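Local coordinates for protein exocyst complex component EXO70 (Saccharomyces cerevisiae, PDB 2B1E) that takes part in the secretory pathway as a subunit of the exocyst, the complex that tethers secretory vesicles to sites of exocytosis, and contributes to assembly of that complex, at residues A[47-52]-A[131-136]; A[142-147]-A[213-218]; A[251-256]-A[273-278]; A[382-387]-A[453-458]; A[477-482]-A[534-539]. All coordinates share one frame; numbering follows the deposited sequence.

Contact 1: A[47-52]-A[131-136]; sequences KLDDML and HGNSEG
D49 on helix 38-56 and N133, in the turn between helices 117-132 and 136-155, come at each other from opposite directions, and a water joins their polar ends. D49 OD2 lies 3.1 Å from N133 OD1; both are acceptors, so this approach is no hydrogen bond. The carboxylate and amide planes are turned 32° from each other.

The water makes the polar link. It donates to D49 OD2 at 2.8 Å and accepts a weak bond of 3.0 Å from N133 ND2. With one atom giving and the other taking, the water bridges two groups that do not bond directly.

The asparagine belongs to the tight turn of a helix hairpin, in which helix 117-132 is followed almost at once by helix 136-155. Its CG stands beside the backbone N and anti to the carbonyl carbon (chi1 -80°), and ND2 is hydrogen-bonded to the carbonyl of Y129 in the preceding helical turn, which fixes which end of the amide is nitrogen.

E135 occupies the N-cap position of helix 136-155, and its carboxylate forms a salt bridge with R87 of helix 66-94. Next to D49 in sequence, the apolar L48 packs onto L75, L78 and I79 of that same helix.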
# COMPACT_ATOMS: atom_id res chain seq x y z
N LYS A 47 -40.64 -42.47 21.82
CA LYS A 47 -41.72 -43.39 22.20
C LYS A 47 -42.87 -42.62 22.84
O LYS A 47 -44.03 -42.86 22.54
CB LYS A 47 -41.22 -44.45 23.19
CG LYS A 47 -40.38 -45.57 22.58
CD LYS A 47 -41.26 -46.67 22.02
CE LYS A 47 -40.43 -47.84 21.51
NZ LYS A 47 -41.30 -48.95 21.03
N LEU A 48 -42.54 -41.69 23.74
CA LEU A 48 -43.55 -40.90 24.43
C LEU A 48 -44.31 -40.01 23.45
O LEU A 48 -45.54 -39.89 23.51
CB LEU A 48 -42.90 -40.04 25.50
CG LEU A 48 -42.20 -40.80 26.64
CD1 LEU A 48 -41.35 -39.83 27.44
CD2 LEU A 48 -43.23 -41.49 27.53
N ASP A 49 -43.55 -39.38 22.56
CA ASP A 49 -44.09 -38.50 21.55
C ASP A 49 -45.07 -39.26 20.67
O ASP A 49 -46.20 -38.80 20.43
CB ASP A 49 -42.95 -37.94 20.71
CG ASP A 49 -43.11 -36.46 20.42
OD1 ASP A 49 -44.20 -35.93 20.71
OD2 ASP A 49 -42.15 -35.85 19.90
N ASP A 50 -44.64 -40.42 20.19
CA ASP A 50 -45.49 -41.24 19.33
C ASP A 50 -46.70 -41.76 20.12
O ASP A 50 -47.81 -41.81 19.58
CB ASP A 50 -44.67 -42.39 18.73
CG ASP A 50 -43.59 -41.90 17.77
OD1 ASP A 50 -42.74 -42.71 17.35
OD2 ASP A 50 -43.60 -40.69 17.43
N MET A 51 -46.51 -42.11 21.38
CA MET A 51 -47.63 -42.59 22.20
C MET A 51 -48.67 -41.47 22.31
O MET A 51 -49.86 -41.69 22.10
CB MET A 51 -47.17 -43.00 23.61
CG MET A 51 -48.28 -43.58 24.50
SD MET A 51 -47.77 -44.00 26.21
CE MET A 51 -46.83 -45.50 25.85
N LEU A 52 -48.20 -40.26 22.62
CA LEU A 52 -49.08 -39.12 22.77
C LEU A 52 -49.87 -38.89 21.48
O LEU A 52 -51.08 -38.66 21.52
CB LEU A 52 -48.26 -37.87 23.13
CG LEU A 52 -48.98 -36.53 23.24
CD1 LEU A 52 -50.00 -36.57 24.36
CD2 LEU A 52 -47.94 -35.44 23.53
N HIS A 131 -34.47 -30.74 14.82
CA HIS A 131 -34.90 -30.40 13.47
C HIS A 131 -36.02 -31.37 13.14
O HIS A 131 -36.96 -31.05 12.43
CB HIS A 131 -33.75 -30.53 12.47
CG HIS A 131 -32.88 -29.31 12.40
ND1 HIS A 131 -33.20 -28.21 11.63
CD2 HIS A 131 -31.75 -28.98 13.07
CE1 HIS A 131 -32.30 -27.26 11.83
NE2 HIS A 131 -31.41 -27.70 12.70
N GLY A 132 -35.93 -32.57 13.71
CA GLY A 132 -36.95 -33.58 13.47
C GLY A 132 -38.25 -33.30 14.21
O GLY A 132 -39.31 -33.82 13.83
N ASN A 133 -38.18 -32.49 15.26
CA ASN A 133 -39.37 -32.17 16.06
C ASN A 133 -39.83 -30.72 15.97
O ASN A 133 -40.22 -30.12 16.98
CB ASN A 133 -39.13 -32.52 17.53
CG ASN A 133 -39.33 -33.99 17.80
OD1 ASN A 133 -40.44 -34.51 17.68
ND2 ASN A 133 -38.24 -34.68 18.15
N SER A 134 -39.78 -30.16 14.77
CA SER A 134 -40.23 -28.79 14.55
C SER A 134 -39.59 -27.75 15.45
O SER A 134 -40.23 -26.77 15.83
CB SER A 134 -41.75 -28.71 14.72
OG SER A 134 -42.39 -29.59 13.81
N GLU A 135 -38.33 -27.95 15.80
CA GLU A 135 -37.63 -26.99 16.63
C GLU A 135 -36.30 -26.65 16.00
O GLU A 135 -35.35 -26.27 16.69
CB GLU A 135 -37.46 -27.51 18.06
CG GLU A 135 -38.72 -27.37 18.89
CD GLU A 135 -38.48 -27.60 20.36
OE1 GLU A 135 -37.48 -27.08 20.90
OE2 GLU A 135 -39.31 -28.29 20.99
N GLY A 136 -36.23 -26.80 14.69
CA GLY A 136 -35.01 -26.50 13.97
C GLY A 136 -34.45 -25.11 14.23
O GLY A 136 -33.27 -24.97 14.56
O HOH W 1 -39.55 -36.85 19.80

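Contact 2: A[142-147]-A[213-218]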
# COMPACT_ATOMS: atom_id res chain seq x y z
N ILE A 142 -29.71 -21.40 19.42
CA ILE A 142 -28.89 -21.75 20.58
C ILE A 142 -27.46 -22.02 20.12
O ILE A 142 -26.50 -21.53 20.72
CB ILE A 142 -29.46 -23.00 21.32
CG1 ILE A 142 -30.71 -22.61 22.10
CG2 ILE A 142 -28.42 -23.57 22.30
CD1 ILE A 142 -31.56 -23.78 22.55
N LEU A 143 -27.32 -22.80 19.05
CA LEU A 143 -25.99 -23.10 18.51
C LEU A 143 -25.29 -21.78 18.17
O LEU A 143 -24.20 -21.50 18.66
CB LEU A 143 -26.09 -23.94 17.24
CG LEU A 143 -24.78 -24.19 16.47
CD1 LEU A 143 -23.78 -24.91 17.36
CD2 LEU A 143 -25.06 -25.04 15.21
N VAL A 144 -25.94 -20.98 17.33
CA VAL A 144 -25.39 -19.69 16.91
C VAL A 144 -25.04 -18.80 18.10
O VAL A 144 -23.95 -18.24 18.16
CB VAL A 144 -26.39 -18.93 16.01
CG1 VAL A 144 -25.94 -17.49 15.82
CG2 VAL A 144 -26.51 -19.64 14.69
N GLY A 145 -25.98 -18.69 19.03
CA GLY A 145 -25.77 -17.85 20.20
C GLY A 145 -24.58 -18.26 21.03
O GLY A 145 -23.78 -17.42 21.43
N GLU A 146 -24.44 -19.56 21.30
CA GLU A 146 -23.33 -20.04 22.11
C GLU A 146 -21.98 -19.88 21.43
O GLU A 146 -21.00 -19.49 22.07
CB GLU A 146 -23.55 -21.51 22.49
CG GLU A 146 -24.71 -21.76 23.45
CD GLU A 146 -24.65 -20.87 24.69
OE1 GLU A 146 -23.63 -20.91 25.41
OE2 GLU A 146 -25.63 -20.14 24.94
N ARG A 147 -21.91 -20.18 20.13
CA ARG A 147 -20.67 -20.05 19.39
C ARG A 147 -20.19 -18.61 19.27
O ARG A 147 -19.03 -18.32 19.53
CB ARG A 147 -20.80 -20.68 18.00
CG ARG A 147 -20.88 -22.20 18.00
CD ARG A 147 -19.61 -22.81 18.58
NE ARG A 147 -18.43 -22.31 17.89
CZ ARG A 147 -17.18 -22.52 18.30
NH1 ARG A 147 -16.94 -23.22 19.40
NH2 ARG A 147 -16.16 -22.02 17.61
N LEU A 213 -23.62 -20.43 9.42
CA LEU A 213 -22.28 -19.85 9.43
C LEU A 213 -22.34 -18.33 9.37
O LEU A 213 -21.57 -17.64 10.04
CB LEU A 213 -21.45 -20.40 8.26
CG LEU A 213 -20.00 -19.92 8.19
CD1 LEU A 213 -19.23 -20.39 9.44
CD2 LEU A 213 -19.34 -20.47 6.93
N SER A 214 -23.26 -17.79 8.57
CA SER A 214 -23.40 -16.34 8.45
C SER A 214 -23.76 -15.71 9.80
O SER A 214 -23.12 -14.76 10.24
CB SER A 214 -24.48 -15.99 7.42
OG SER A 214 -24.75 -14.60 7.41
N GLN A 215 -24.78 -16.26 10.45
CA GLN A 215 -25.22 -15.76 11.74
C GLN A 215 -24.14 -15.76 12.82
O GLN A 215 -24.15 -14.94 13.73
CB GLN A 215 -26.42 -16.57 12.22
CG GLN A 215 -27.69 -16.24 11.46
CD GLN A 215 -28.87 -17.05 11.94
OE1 GLN A 215 -29.05 -18.20 11.54
NE2 GLN A 215 -29.66 -16.46 12.83
N ILE A 216 -23.20 -16.70 12.71
CA ILE A 216 -22.11 -16.80 13.68
C ILE A 216 -20.97 -15.85 13.34
O ILE A 216 -20.38 -15.23 14.22
CB ILE A 216 -21.57 -18.25 13.75
CG1 ILE A 216 -22.62 -19.17 14.38
CG2 ILE A 216 -20.28 -18.30 14.56
CD1 ILE A 216 -22.27 -20.64 14.31
N LEU A 217 -20.66 -15.72 12.05
CA LEU A 217 -19.56 -14.86 11.62
C LEU A 217 -19.89 -13.37 11.50
O LEU A 217 -19.01 -12.53 11.68
CB LEU A 217 -19.01 -15.36 10.28
CG LEU A 217 -18.47 -16.80 10.19
CD1 LEU A 217 -17.97 -17.06 8.78
CD2 LEU A 217 -17.35 -16.99 11.18
N SER A 218 -21.14 -13.04 11.19
CA SER A 218 -21.51 -11.63 11.03
C SER A 218 -21.15 -10.73 12.21
O SER A 218 -20.62 -9.64 12.01
CB SER A 218 -23.00 -11.51 10.70
OG SER A 218 -23.24 -12.04 9.40
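Two helices of an all-helical bundle, 136-155 and 209-233, lie side by side here through V144 and I216, running in nearly the same direction. The axes of the two short segments come within 9.0 Å and cross at -25°, and the CA atoms of V144 and I216 are only 5.4 Å apart.

The contact between them is apolar. I216 lays its CG1 against the backbone of V144, at 3.8 Å from V144 CA, and V144 CG2 touches the same I216 CG1 at 3.9 Å. Farther out, I216 CD1 reaches R147 CB at 4.0 Å; the CG1 arm gets there because it stands beside the backbone N (chi1 -69°) and then runs on extended. Both methyls of V144 also meet Q215 CB, CG1 the closer at 3.7 Å, the two side chains crossing at about a right angle. With an alanine in place of V144, both methyls would be gone, and Q215 CB and I216 CG1 would probably lose part of their cover, leaving a shallow gap between the helices.

The polar ends are satisfied elsewhere. R147 bends away from I216 to a salt bridge with E194 and a hydrogen bond with Y115, while Q215 OE1 is bonded to Q140 NE2. Within helix 209-233, S218 OG donates to S214 O at 2.8 Å, a carbonyl that also takes the S218 backbone N-H.

The contact is thus one of near-parallel helices packed through aliphatic side chains, within the elongated helical rod of Exo70.

Contact 3: A[251-256]-A[273-278]; sequences ESINDV and DCTQEV
The hydroxyl oxygen OG1 of T275 is gripped by two polar partners, K257 NZ and the L271 carbonyl, while the aliphatic chain of I253 presses against it from across the contact. I253 CG1 approaches T275 OG1 to 3.4 Å and CG2 lies 4.2 Å from the same atom, so a carbon surface closes over a hydroxyl whose hydrogen-bonding needs are met by other groups. The bond to L271 O lies within helix 268-299, one turn back, and depends on the threonine torsion: OG1 stands beside the backbone N (chi1 -63°), from where it can reach the preceding turn. K257 comes from the other helix, 245-259, so this hydroxyl also ties the two helices together.

I253 carries the apolar side of the contact. Its CG1 is anti to the backbone N (chi1 -169°), which carries the chain out toward the second helix and leaves CG2 in the crowded position between N and the carbonyl carbon. At its far end CD1 rests at 4.2 Å from C274 CB, a purely apolar touch. The isoleucine therefore spans two successive residues of helix 268-299, and Y224 of helix 209-233 and L271 also pack on it.

The surroundings belong to the same interior: C274 touches F228 of helix 209-233, and V256 packs on L187, Y224 and L271. S252 OG, on another side of its helix, is hydrogen-bonded to T184 and Y224.

Helices 245-259 and 268-299 follow each other in the chain and run in roughly opposite directions here, an antiparallel alpha-hairpin packed into a multi-helix bundle.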
# COMPACT_ATOMS: atom_id res chain seq x y z
N GLU A 251 -4.09 -5.02 3.43
CA GLU A 251 -3.77 -6.44 3.49
C GLU A 251 -4.73 -7.18 4.41
O GLU A 251 -5.11 -8.32 4.15
CB GLU A 251 -2.34 -6.61 4.00
CG GLU A 251 -1.94 -8.06 4.25
CD GLU A 251 -0.63 -8.19 5.00
OE1 GLU A 251 -0.30 -9.33 5.41
OE2 GLU A 251 0.07 -7.16 5.18
N SER A 252 -5.13 -6.52 5.50
CA SER A 252 -6.05 -7.10 6.46
C SER A 252 -7.40 -7.36 5.82
O SER A 252 -7.86 -8.51 5.78
CB SER A 252 -6.22 -6.15 7.65
OG SER A 252 -7.06 -6.72 8.64
N ILE A 253 -8.04 -6.31 5.32
CA ILE A 253 -9.35 -6.44 4.70
C ILE A 253 -9.32 -7.42 3.51
O ILE A 253 -10.31 -8.11 3.25
CB ILE A 253 -9.90 -5.07 4.23
CG1 ILE A 253 -11.37 -5.20 3.83
CG2 ILE A 253 -9.09 -4.55 3.04
CD1 ILE A 253 -12.29 -5.53 4.98
N ASN A 254 -8.20 -7.48 2.80
CA ASN A 254 -8.09 -8.41 1.68
C ASN A 254 -8.12 -9.85 2.19
O ASN A 254 -8.85 -10.68 1.66
CB ASN A 254 -6.79 -8.18 0.90
CG ASN A 254 -6.84 -6.95 0.02
OD1 ASN A 254 -7.84 -6.23 -0.01
ND2 ASN A 254 -5.76 -6.70 -0.71
N ASP A 255 -7.33 -10.13 3.22
CA ASP A 255 -7.30 -11.48 3.79
C ASP A 255 -8.67 -11.91 4.32
O ASP A 255 -9.08 -13.06 4.16
CB ASP A 255 -6.27 -11.56 4.92
CG ASP A 255 -4.83 -11.55 4.41
OD1 ASP A 255 -4.64 -11.76 3.19
OD2 ASP A 255 -3.90 -11.34 5.22
N VAL A 256 -9.39 -10.98 4.95
CA VAL A 256 -10.70 -11.31 5.49
C VAL A 256 -11.68 -11.56 4.35
O VAL A 256 -12.43 -12.54 4.38
CB VAL A 256 -11.24 -10.17 6.40
CG1 VAL A 256 -12.69 -10.45 6.78
CG2 VAL A 256 -10.39 -10.06 7.65
N ASP A 273 -17.53 -1.43 2.16
CA ASP A 273 -17.41 -0.02 2.52
C ASP A 273 -15.99 0.24 3.01
O ASP A 273 -15.35 1.21 2.60
CB ASP A 273 -18.41 0.34 3.62
CG ASP A 273 -19.85 0.06 3.21
OD1 ASP A 273 -20.28 0.57 2.15
OD2 ASP A 273 -20.55 -0.65 3.96
N CYS A 274 -15.50 -0.64 3.87
CA CYS A 274 -14.15 -0.52 4.41
C CYS A 274 -13.10 -0.54 3.31
O CYS A 274 -12.14 0.21 3.34
CB CYS A 274 -13.87 -1.64 5.42
SG CYS A 274 -14.71 -1.44 7.00
N THR A 275 -13.30 -1.42 2.33
CA THR A 275 -12.37 -1.54 1.22
C THR A 275 -12.32 -0.25 0.41
O THR A 275 -11.25 0.32 0.21
CB THR A 275 -12.76 -2.70 0.28
OG1 THR A 275 -12.69 -3.94 0.99
CG2 THR A 275 -11.82 -2.75 -0.92
N GLN A 276 -13.48 0.21 -0.05
CA GLN A 276 -13.55 1.43 -0.85
C GLN A 276 -13.01 2.65 -0.11
O GLN A 276 -12.57 3.61 -0.74
CB GLN A 276 -15.00 1.72 -1.28
CG GLN A 276 -15.13 2.96 -2.15
CD GLN A 276 -16.57 3.27 -2.52
OE1 GLN A 276 -17.27 2.45 -3.11
NE2 GLN A 276 -17.02 4.48 -2.18
N GLU A 277 -13.04 2.61 1.21
CA GLU A 277 -12.55 3.73 2.01
C GLU A 277 -11.03 3.69 2.16
O GLU A 277 -10.36 4.69 1.93
CB GLU A 277 -13.23 3.71 3.38
CG GLU A 277 -13.04 4.99 4.19
CD GLU A 277 -13.94 5.04 5.40
OE1 GLU A 277 -15.18 4.98 5.23
OE2 GLU A 277 -13.42 5.15 6.54
N VAL A 278 -10.50 2.53 2.55
CA VAL A 278 -9.05 2.40 2.73
C VAL A 278 -8.32 2.66 1.41
O VAL A 278 -7.20 3.17 1.41
CB VAL A 278 -8.67 0.99 3.24
CG1 VAL A 278 -8.95 -0.06 2.17
CG2 VAL A 278 -7.20 0.97 3.64

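Contact 4: A[382-387]-A[453-458]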
# COMPACT_ATOMS: atom_id res chain seq x y z
N ASN A 382 10.44 21.95 -9.66
CA ASN A 382 9.95 22.92 -8.68
C ASN A 382 11.09 23.66 -7.98
O ASN A 382 10.98 24.85 -7.67
CB ASN A 382 9.04 22.23 -7.68
CG ASN A 382 7.63 22.10 -8.21
OD1 ASN A 382 6.82 23.03 -8.07
ND2 ASN A 382 7.33 20.97 -8.84
N LEU A 383 12.20 22.97 -7.74
CA LEU A 383 13.34 23.65 -7.15
C LEU A 383 13.85 24.64 -8.21
O LEU A 383 14.32 25.73 -7.87
CB LEU A 383 14.46 22.68 -6.80
CG LEU A 383 14.32 21.90 -5.50
CD1 LEU A 383 15.48 20.93 -5.36
CD2 LEU A 383 14.27 22.87 -4.32
N GLU A 384 13.77 24.25 -9.48
CA GLU A 384 14.23 25.14 -10.56
C GLU A 384 13.33 26.36 -10.66
O GLU A 384 13.81 27.50 -10.78
CB GLU A 384 14.22 24.44 -11.93
CG GLU A 384 15.11 25.18 -12.92
CD GLU A 384 14.78 24.93 -14.39
OE1 GLU A 384 14.45 23.78 -14.77
OE2 GLU A 384 14.86 25.90 -15.16
N ARG A 385 12.02 26.13 -10.64
CA ARG A 385 11.05 27.21 -10.71
C ARG A 385 11.31 28.22 -9.59
O ARG A 385 11.35 29.43 -9.83
CB ARG A 385 9.62 26.66 -10.59
CG ARG A 385 8.55 27.74 -10.51
CD ARG A 385 7.14 27.17 -10.58
NE ARG A 385 6.81 26.65 -11.90
CZ ARG A 385 6.99 25.39 -12.30
NH1 ARG A 385 7.49 24.49 -11.47
NH2 ARG A 385 6.65 25.04 -13.53
N LYS A 386 11.49 27.72 -8.38
CA LYS A 386 11.75 28.60 -7.24
C LYS A 386 13.05 29.36 -7.42
O LYS A 386 13.14 30.54 -7.10
CB LYS A 386 11.80 27.80 -5.95
CG LYS A 386 12.14 28.68 -4.76
CD LYS A 386 12.29 27.89 -3.50
CE LYS A 386 13.60 27.14 -3.44
NZ LYS A 386 13.71 26.46 -2.13
N ALA A 387 14.07 28.69 -7.94
CA ALA A 387 15.36 29.33 -8.15
C ALA A 387 15.22 30.46 -9.17
O ALA A 387 15.79 31.53 -8.99
CB ALA A 387 16.38 28.31 -8.63
N ILE A 453 23.08 19.40 -16.56
CA ILE A 453 24.50 19.43 -16.92
C ILE A 453 24.48 20.42 -18.08
O ILE A 453 25.33 21.31 -18.18
CB ILE A 453 24.99 18.06 -17.44
CG1 ILE A 453 25.20 17.10 -16.27
CG2 ILE A 453 26.28 18.25 -18.25
CD1 ILE A 453 25.23 15.61 -16.69
N SER A 454 23.48 20.27 -18.95
CA SER A 454 23.34 21.15 -20.10
C SER A 454 23.17 22.61 -19.65
O SER A 454 23.70 23.52 -20.29
CB SER A 454 22.15 20.70 -20.96
OG SER A 454 22.28 21.20 -22.28
N TYR A 455 22.44 22.85 -18.57
CA TYR A 455 22.28 24.21 -18.05
C TYR A 455 23.68 24.79 -17.75
O TYR A 455 23.96 25.94 -18.08
CB TYR A 455 21.46 24.23 -16.75
CG TYR A 455 19.97 24.44 -16.93
CD1 TYR A 455 19.23 23.63 -17.78
CD2 TYR A 455 19.29 25.42 -16.20
CE1 TYR A 455 17.87 23.78 -17.92
CE2 TYR A 455 17.90 25.58 -16.32
CZ TYR A 455 17.20 24.75 -17.19
OH TYR A 455 15.84 24.89 -17.36
N MET A 456 24.54 23.99 -17.13
CA MET A 456 25.89 24.45 -16.78
C MET A 456 26.82 24.65 -17.97
O MET A 456 27.74 25.46 -17.91
CB MET A 456 26.56 23.47 -15.79
CG MET A 456 25.95 23.45 -14.38
SD MET A 456 26.98 22.59 -13.13
CE MET A 456 27.10 21.00 -13.85
N VAL A 457 26.59 23.90 -19.04
CA VAL A 457 27.42 24.01 -20.24
C VAL A 457 26.92 25.10 -21.20
O VAL A 457 27.68 25.60 -22.04
CB VAL A 457 27.45 22.65 -21.00
CG1 VAL A 457 28.19 22.77 -22.32
CG2 VAL A 457 28.14 21.60 -20.14
N SER A 458 25.65 25.50 -21.04
CA SER A 458 25.04 26.48 -21.92
C SER A 458 25.77 27.80 -22.14
O SER A 458 25.86 28.27 -23.27
CB SER A 458 23.61 26.79 -21.47
OG SER A 458 22.98 27.64 -22.42
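E384 and Y455 reach toward each other from two helices whose backbones stay well apart, the nearest CA atoms lying 11.0 Å from each other. Y455 OH donates to E384 OE2 in a short bond of 2.6 Å.

The glutamate puts CG anti to its backbone N (chi1 -161°) and stays extended to the carboxylate. Y455 points its ring toward E384 with a chi1 of -92°, off the usual staggered values. OE2 arrives at the edge of the tyrosine ring, near its plane, at 3.3 Å from CE2, whereas the carboxylate and ring planes stand 83° apart. The hydroxyl meets OE2 from above the carboxylate plane.

This buried carboxylate has further donors: Q388 NE2 also bonds to OE2, while Y452 OH and A400 N bond to OE1. Y455 OH in turn accepts from N401 N. A leucine in place of E384 would probably leave Y455, Y452, Q388 and A400 N without this acceptor in a buried setting, although Y455 OH would keep N401 N.

The bond thus joins helix 364-391 to helix 440-473, with the V399-P402 loop packed beside it; from helix 410-429 I413 packs on E384 and I417 on L383, and helix 512-537 packs on I453, M456 and V457.

Contact 5: A[477-482]-A[534-539]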
# COMPACT_ATOMS: atom_id res chain seq x y z
N GLY A 477 35.18 37.46 -48.22
CA GLY A 477 35.99 37.95 -49.33
C GLY A 477 37.41 37.48 -49.16
O GLY A 477 37.63 36.35 -48.74
N LYS A 478 38.39 38.32 -49.49
CA LYS A 478 39.79 37.94 -49.32
C LYS A 478 40.11 37.76 -47.84
O LYS A 478 39.42 38.30 -46.98
CB LYS A 478 40.72 39.02 -49.89
CG LYS A 478 40.71 39.16 -51.40
CD LYS A 478 41.79 40.15 -51.82
CE LYS A 478 41.77 40.42 -53.31
NZ LYS A 478 42.74 41.51 -53.64
N LYS A 479 41.17 37.00 -47.55
CA LYS A 479 41.63 36.72 -46.19
C LYS A 479 42.09 38.02 -45.52
O LYS A 479 43.01 38.68 -46.00
CB LYS A 479 42.78 35.71 -46.23
CG LYS A 479 43.33 35.26 -44.87
CD LYS A 479 42.33 34.40 -44.10
CE LYS A 479 42.85 34.00 -42.70
NZ LYS A 479 43.93 32.98 -42.71
N SER A 480 41.46 38.36 -44.40
CA SER A 480 41.76 39.58 -43.67
C SER A 480 43.22 39.92 -43.34
O SER A 480 44.01 39.05 -42.95
CB SER A 480 40.93 39.62 -42.38
OG SER A 480 41.14 40.83 -41.66
N LYS A 481 43.55 41.20 -43.50
CA LYS A 481 44.87 41.75 -43.19
C LYS A 481 44.65 42.91 -42.22
O LYS A 481 45.55 43.72 -41.99
CB LYS A 481 45.56 42.27 -44.45
CG LYS A 481 46.53 41.30 -45.08
CD LYS A 481 45.85 40.05 -45.58
CE LYS A 481 46.84 39.17 -46.33
NZ LYS A 481 46.17 38.03 -46.99
N ASP A 482 43.44 42.99 -41.68
CA ASP A 482 43.04 44.04 -40.75
C ASP A 482 43.49 43.62 -39.36
O ASP A 482 42.72 43.05 -38.59
CB ASP A 482 41.52 44.20 -40.77
CG ASP A 482 41.04 45.48 -40.12
OD1 ASP A 482 41.64 45.90 -39.11
OD2 ASP A 482 40.05 46.06 -40.62
N TYR A 534 42.64 30.16 -33.63
CA TYR A 534 44.03 30.57 -33.44
C TYR A 534 44.84 30.27 -34.70
O TYR A 534 45.61 31.09 -35.18
CB TYR A 534 44.63 29.83 -32.25
CG TYR A 534 46.10 30.10 -31.98
CD1 TYR A 534 46.51 31.16 -31.16
CD2 TYR A 534 47.08 29.27 -32.52
CE1 TYR A 534 47.88 31.37 -30.89
CE2 TYR A 534 48.44 29.48 -32.25
CZ TYR A 534 48.83 30.52 -31.44
OH TYR A 534 50.16 30.71 -31.17
N SER A 535 44.65 29.07 -35.25
CA SER A 535 45.39 28.68 -36.45
C SER A 535 45.01 29.55 -37.65
O SER A 535 45.85 29.87 -38.49
CB SER A 535 45.11 27.22 -36.77
OG SER A 535 45.79 26.82 -37.95
N ARG A 536 43.76 29.96 -37.71
CA ARG A 536 43.27 30.77 -38.82
C ARG A 536 43.86 32.19 -38.81
O ARG A 536 44.11 32.77 -39.87
CB ARG A 536 41.74 30.83 -38.77
CG ARG A 536 41.09 31.58 -39.93
CD ARG A 536 39.56 31.69 -39.78
NE ARG A 536 38.84 30.44 -40.02
CZ ARG A 536 38.46 29.58 -39.08
NH1 ARG A 536 38.70 29.83 -37.80
NH2 ARG A 536 37.81 28.47 -39.43
N TYR A 537 44.10 32.73 -37.62
CA TYR A 537 44.59 34.10 -37.52
C TYR A 537 45.95 34.37 -36.89
O TYR A 537 46.40 35.52 -36.89
CB TYR A 537 43.57 34.94 -36.76
CG TYR A 537 42.22 35.05 -37.42
CD1 TYR A 537 41.10 34.44 -36.86
CD2 TYR A 537 42.05 35.82 -38.57
CE1 TYR A 537 39.83 34.61 -37.43
CE2 TYR A 537 40.81 35.98 -39.14
CZ TYR A 537 39.70 35.39 -38.57
OH TYR A 537 38.46 35.60 -39.15
N LYS A 538 46.61 33.36 -36.35
CA LYS A 538 47.88 33.58 -35.69
C LYS A 538 48.92 34.27 -36.57
O LYS A 538 49.66 35.14 -36.10
CB LYS A 538 48.46 32.25 -35.17
CG LYS A 538 48.81 31.27 -36.26
CD LYS A 538 49.48 30.02 -35.70
CE LYS A 538 50.90 30.32 -35.21
NZ LYS A 538 51.83 30.59 -36.35
N ASP A 539 48.96 33.91 -37.84
CA ASP A 539 49.96 34.51 -38.71
C ASP A 539 49.61 35.89 -39.25
O ASP A 539 50.21 36.34 -40.23
CB ASP A 539 50.29 33.56 -39.86
CG ASP A 539 51.05 32.34 -39.39
OD1 ASP A 539 51.91 32.50 -38.50
OD2 ASP A 539 50.81 31.22 -39.90
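K479 and R536 cross obliquely, the lysine coming from the loop that precedes helix 483-504 and the arginine from near the C-terminal end of helix 512-537. The tip of the lysine goes to the arginine's backbone: K479 NZ donates to R536 O at 2.9 Å, lying in the carbonyl plane with a C=O...N angle of 151°. The chain is bent at chi2 (69°) and chi4 so that the ammonium curls in to the oxygen. K479 CE follows it in, 3.3 Å from R536 O, and passes R536 CG at 4.1 Å. A positive group on a carbonyl near a helix C-terminus would probably be steadied by the helix dipole.

The two charged groups stay apart, K479 NZ lying 6.3 Å from R536 NE. With CG anti to the backbone N, R536 sets that carbon 4.1 Å above the centre of the Y537 ring. This ring in turn meets F533, touches V471 and I486, and sends its hydroxyl to D474. Next along, K538 NZ forms a salt bridge with D539 OD1.

The loop is shaped locally too. S480 OG accepts from D482 N at 3.2 Å, an ST turn, and D482 then caps helix 483-504, its OD1 taking the Q485 backbone N-H.

The contact is thus a lysine ammonium bonded to a backbone carbonyl near the end of helix 512-537, reached from an interhelical loop whose ST turn leads into an N-cap, at the far tip of an elongated helical rod.

The five contacts follow one another along an elongated, all-helical chain, and contacts 1 and 5, at its two ends, lie about 126 Å apart between centres. Those two are surface contacts in which a loop or turn meets a helix, one through a bridging water, the other through an ammonium on a backbone carbonyl. Contacts 3 and 4 are buried and contact 2 partly so. Contact 2 relies on aliphatic packing, contact 3 on an isoleucine over a satisfied hydroxyl, and contact 4 on a short bond to a buried carboxylate. Successive helices link contacts 1 and 2 (117-132, 136-155) and contacts 2 and 3 (209-233, 245-259); contacts 4 and 5 share helix 512-537 as neighbour or partner.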